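Side-chain contact in NEQ011 (Nanoarchaeum equitans Kin4-M, PDB 6GQ8), which is a superoxide reductase of the neelaredoxin type that binds an iron ion and probably reduces superoxide there: residues A[65-68]-A[69-72]. Residues are numbered along the deposited sequence; the frame is centred on the assembly and turned at random.
Sequences FKAH and GEYN
Just past K66, whose NZ turns to a salt bridge with E64 of a third subunit, A67 meets E70: its CA is 3.6 Å from E70 OE1, so the carboxylate oxygen sits against the backbone just ahead of H68. The one hydrogen bond between the two segments follows: H68 N donates to E70 OE1 at 2.8 Å, nearly straight at 173°, on the syn side of that oxygen, the side of its partner OE2. E70 reaches back because its chain folds at chi2 (87°), which turns the carboxylate toward the preceding residues. With that oxygen removed, an alanine here would probably leave the N-H of H68, a buried residue, without this acceptor and the segment from G69 on without this tie to H68. The H68 ring does not share in this bond; ND1 is held by N37, and the ring stacks on H42. Next comes G69, where at phi 124° a beta carbon would collide with O of H68, which favours glycine. N72 N bonds back to G69 O at 2.9 Å, closing a beta turn in the loop joining strands 58-65 and 74-84 of this E-set beta-sandwich, near but outside the iron site of H10, H35, H41, C97 and H100, the H68 side chain lying about 11 Å from the iron.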
# COMPACT_ATOMS: atom_id res chain seq x y z
N PHE A 65 -0.08 -6.05 -6.71
CA PHE A 65 -0.51 -6.44 -8.05
C PHE A 65 -2.02 -6.26 -8.10
O PHE A 65 -2.77 -7.03 -7.50
CB PHE A 65 -0.10 -7.88 -8.34
CG PHE A 65 1.33 -8.19 -7.97
CD1 PHE A 65 2.38 -7.64 -8.69
CD2 PHE A 65 1.62 -9.01 -6.90
CE1 PHE A 65 3.69 -7.91 -8.36
CE2 PHE A 65 2.93 -9.29 -6.55
CZ PHE A 65 3.97 -8.74 -7.29
N LYS A 66 -2.48 -5.23 -8.83
CA LYS A 66 -3.81 -4.69 -8.61
C LYS A 66 -4.88 -5.22 -9.56
O LYS A 66 -6.06 -5.21 -9.19
CB LYS A 66 -3.78 -3.16 -8.73
CG LYS A 66 -3.04 -2.46 -7.60
CD LYS A 66 -3.71 -2.75 -6.27
CE LYS A 66 -3.55 -1.60 -5.29
NZ LYS A 66 -4.27 -1.91 -4.04
N ALA A 67 -4.52 -5.67 -10.75
CA ALA A 67 -5.50 -6.10 -11.75
C ALA A 67 -5.59 -7.62 -11.77
O ALA A 67 -4.56 -8.31 -11.83
CB ALA A 67 -5.15 -5.57 -13.13
N HIS A 68 -6.82 -8.14 -11.74
CA HIS A 68 -7.06 -9.58 -11.69
C HIS A 68 -8.29 -9.93 -12.52
O HIS A 68 -9.11 -10.76 -12.12
CB HIS A 68 -7.23 -10.06 -10.24
CG HIS A 68 -6.14 -9.60 -9.32
ND1 HIS A 68 -4.87 -10.13 -9.36
CD2 HIS A 68 -6.14 -8.66 -8.34
CE1 HIS A 68 -4.12 -9.53 -8.44
NE2 HIS A 68 -4.87 -8.64 -7.81
N GLY A 69 -8.42 -9.30 -13.68
CA GLY A 69 -9.51 -9.58 -14.60
C GLY A 69 -10.34 -8.38 -14.99
O GLY A 69 -11.12 -8.48 -15.95
N GLU A 70 -10.20 -7.25 -14.30
CA GLU A 70 -10.95 -6.05 -14.65
C GLU A 70 -10.65 -5.63 -16.08
O GLU A 70 -9.51 -5.30 -16.41
CB GLU A 70 -10.61 -4.92 -13.68
CG GLU A 70 -11.06 -5.16 -12.24
CD GLU A 70 -10.04 -5.92 -11.41
OE1 GLU A 70 -9.07 -6.44 -12.00
OE2 GLU A 70 -10.22 -5.99 -10.18
N TYR A 71 -11.69 -5.66 -16.92
CA TYR A 71 -11.56 -5.36 -18.35
C TYR A 71 -10.48 -6.21 -19.00
O TYR A 71 -9.78 -5.76 -19.92
CB TYR A 71 -11.29 -3.87 -18.57
CG TYR A 71 -12.35 -2.97 -17.95
CD1 TYR A 71 -13.61 -2.87 -18.51
CD2 TYR A 71 -12.07 -2.22 -16.81
CE1 TYR A 71 -14.58 -2.05 -17.95
CE2 TYR A 71 -13.04 -1.40 -16.24
CZ TYR A 71 -14.29 -1.32 -16.82
OH TYR A 71 -15.25 -0.51 -16.26
N ASN A 72 -10.33 -7.45 -18.53
CA ASN A 72 -9.38 -8.43 -19.06
C ASN A 72 -7.94 -7.96 -18.89
O ASN A 72 -7.06 -8.31 -19.68
CB ASN A 72 -9.67 -8.74 -20.53
CG ASN A 72 -11.05 -9.34 -20.73
OD1 ASN A 72 -11.47 -10.23 -19.99
ND2 ASN A 72 -11.78 -8.84 -21.72